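Fructose-1,6-bisphosphatase/inositol-1-monophosphatase (Thermotoga maritima, PDB 2P3N) hydrolyses inositol 1-phosphate, fructose 1,6-bisphosphate and several other phosphate esters with the help of magnesium, working as a homotetramer. Local coordinates at residues 12-17 with 46-51. Residues are numbered along the deposited sequence; the frame is centred on the assembly and turned at random.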
loop_
_atom_site.group_PDB
_atom_site.type_symbol
_atom_site.label_atom_id
_atom_site.label_comp_id
_atom_site.label_asym_id
_atom_site.label_seq_id
_atom_site.Cartn_x
_atom_site.Cartn_y
_atom_site.Cartn_z
ATOM N N ARG A 12 -8.799 -0.923 11.867
ATOM C CA ARG A 12 -7.531 -0.883 11.162
ATOM C C ARG A 12 -6.547 -1.850 11.784
ATOM O O ARG A 12 -5.727 -2.437 11.086
ATOM C CB ARG A 12 -6.964 0.536 11.147
ATOM C CG ARG A 12 -7.492 1.374 9.989
ATOM C CD ARG A 12 -7.031 2.814 10.032
ATOM N NE ARG A 12 -7.436 3.514 8.819
ATOM C CZ ARG A 12 -7.191 4.797 8.566
ATOM N NH1 ARG A 12 -6.538 5.545 9.446
ATOM N NH2 ARG A 12 -7.594 5.335 7.420
ATOM N N LYS A 13 -6.650 -2.042 13.094
ATOM C CA LYS A 13 -5.764 -2.954 13.809
ATOM C C LYS A 13 -6.189 -4.404 13.534
ATOM O O LYS A 13 -5.374 -5.252 13.162
ATOM C CB LYS A 13 -5.828 -2.665 15.310
ATOM C CG LYS A 13 -4.834 -3.439 16.165
ATOM C CD LYS A 13 -5.275 -3.402 17.624
ATOM C CE LYS A 13 -4.252 -4.029 18.582
ATOM N NZ LYS A 13 -3.034 -3.187 18.783
ATOM N N VAL A 14 -7.474 -4.677 13.713
ATOM C CA VAL A 14 -7.999 -6.008 13.474
ATOM C C VAL A 14 -7.789 -6.398 12.010
ATOM O O VAL A 14 -7.542 -7.565 11.692
ATOM C CB VAL A 14 -9.499 -6.068 13.822
ATOM C CG1 VAL A 14 -10.033 -7.469 13.601
ATOM C CG2 VAL A 14 -9.708 -5.640 15.268
ATOM N N GLY A 15 -7.874 -5.420 11.118
ATOM C CA GLY A 15 -7.684 -5.702 9.705
ATOM C C GLY A 15 -6.408 -6.467 9.444
ATOM O O GLY A 15 -6.346 -7.300 8.531
ATOM N N HIS A 16 -5.381 -6.201 10.249
ATOM C CA HIS A 16 -4.092 -6.871 10.093
ATOM C C HIS A 16 -4.126 -8.340 10.493
ATOM O O HIS A 16 -3.389 -9.157 9.938
ATOM C CB HIS A 16 -3.027 -6.139 10.900
ATOM C CG HIS A 16 -2.702 -4.786 10.361
ATOM N ND1 HIS A 16 -2.126 -4.599 9.123
ATOM C CD2 HIS A 16 -2.899 -3.549 10.877
ATOM C CE1 HIS A 16 -1.984 -3.306 8.899
ATOM N NE2 HIS A 16 -2.446 -2.646 9.948
ATOM N N LEU A 17 -4.968 -8.678 11.463
ATOM C CA LEU A 17 -5.079 -10.056 11.895
ATOM C C LEU A 17 -5.698 -10.834 10.755
ATOM O O LEU A 17 -5.359 -11.989 10.536
ATOM C CB LEU A 17 -5.970 -10.169 13.123
ATOM C CG LEU A 17 -6.501 -11.582 13.345
ATOM C CD1 LEU A 17 -5.369 -12.468 13.799
ATOM C CD2 LEU A 17 -7.617 -11.561 14.362
ATOM N N GLN A 46 -14.002 -11.130 15.588
ATOM C CA GLN A 46 -15.133 -10.615 16.336
ATOM C C GLN A 46 -14.810 -10.487 17.810
ATOM O O GLN A 46 -15.270 -9.551 18.470
ATOM C CB GLN A 46 -16.335 -11.526 16.175
ATOM C CG GLN A 46 -17.613 -10.878 16.663
ATOM C CD GLN A 46 -18.799 -11.796 16.551
ATOM O OE1 GLN A 46 -19.133 -12.504 17.502
ATOM N NE2 GLN A 46 -19.438 -11.807 15.379
ATOM N N ARG A 47 -14.032 -11.438 18.332
ATOM C CA ARG A 47 -13.650 -11.413 19.748
ATOM C C ARG A 47 -12.779 -10.196 19.968
ATOM O O ARG A 47 -12.989 -9.415 20.901
ATOM C CB ARG A 47 -12.854 -12.660 20.151
ATOM C CG ARG A 47 -13.625 -13.963 20.104
ATOM C CD ARG A 47 -12.849 -15.074 20.808
ATOM N NE ARG A 47 -13.365 -16.409 20.502
ATOM C CZ ARG A 47 -13.136 -17.058 19.362
ATOM N NH1 ARG A 47 -12.397 -16.497 18.413
ATOM N NH2 ARG A 47 -13.640 -18.272 19.170
ATOM N N MET A 48 -11.794 -10.045 19.092
ATOM C CA MET A 48 -10.883 -8.923 19.178
ATOM C C MET A 48 -11.672 -7.611 19.268
ATOM O O MET A 48 -11.412 -6.777 20.143
ATOM C CB MET A 48 -9.945 -8.924 17.967
ATOM C CG MET A 48 -8.761 -7.988 18.125
ATOM S SD MET A 48 -7.324 -8.382 17.092
ATOM C CE MET A 48 -6.298 -9.330 18.232
ATOM N N ILE A 49 -12.659 -7.450 18.387
ATOM C CA ILE A 49 -13.470 -6.237 18.363
ATOM C C ILE A 49 -14.384 -6.102 19.589
ATOM O O ILE A 49 -14.298 -5.124 20.335
ATOM C CB ILE A 49 -14.345 -6.171 17.071
ATOM C CG1 ILE A 49 -13.458 -6.128 15.822
ATOM C CG2 ILE A 49 -15.241 -4.934 17.104
ATOM C CD1 ILE A 49 -14.237 -6.253 14.506
ATOM N N VAL A 50 -15.256 -7.090 19.776
ATOM C CA VAL A 50 -16.209 -7.114 20.882
ATOM C C VAL A 50 -15.575 -6.852 22.233
ATOM O O VAL A 50 -16.173 -6.209 23.092
ATOM C CB VAL A 50 -16.907 -8.469 20.964
ATOM C CG1 VAL A 50 -17.629 -8.591 22.303
ATOM C CG2 VAL A 50 -17.877 -8.622 19.794
ATOM N N ASP A 51 -14.374 -7.379 22.420
ATOM C CA ASP A 51 -13.648 -7.200 23.665
ATOM C C ASP A 51 -13.244 -5.755 23.915
ATOM O O ASP A 51 -13.279 -5.291 25.057
ATOM C CB ASP A 51 -12.400 -8.071 23.665
ATOM C CG ASP A 51 -12.703 -9.508 23.972
ATOM O OD1 ASP A 51 -13.902 -9.865 23.973
ATOM O OD2 ASP A 51 -11.744 -10.278 24.209
#
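The 2.8 Å backbone hydrogen bond from V50 N to Q46 O closes the helical turn bearing M48, which meets V14 and L17, and I49, which meets V14. No hydrogen bond joins the two helices here; they are held by apolar side chains. V14 CG2 is the central point, since it meets both M48 and I49. It lies 3.8 Å from M48 CG, where the valine and methionine side chains lie alongside and run counter to one another. At the same 3.8 Å it reaches I49 CG1, the isoleucine side chain running roughly perpendicular to that of the valine. The I49 contact depends on its longer branch, because CB leaves the helix alongside the interface and CG1, set opposite the carbonyl carbon at chi1 -62°, extends back to the valine methyl. M48 stretches out from its helix with CG anti to the backbone N (chi1 -167°), and this brings SD to 4.1 Å from V14 CG2 and 4.2 Å from L17 CD2. Over these short segments the axes run nearly antiparallel, at 161°, and approach to 10.2 Å. L17 also packs on I20 of a neighbouring subunit, and K13 NZ hydrogen-bonds I20 O of that subunit, which places this edge of the helix pair at a subunit interface. The side chain of I49 lies about 10 Å from the bound magnesium ion, so the contact is near the metal site without taking part in it. In the layered inositol monophosphatase fold, helices 2-21 and 40-56 pair over the larger mixed sheet, where V14 and I49 both rest on I96 of strand 95-102.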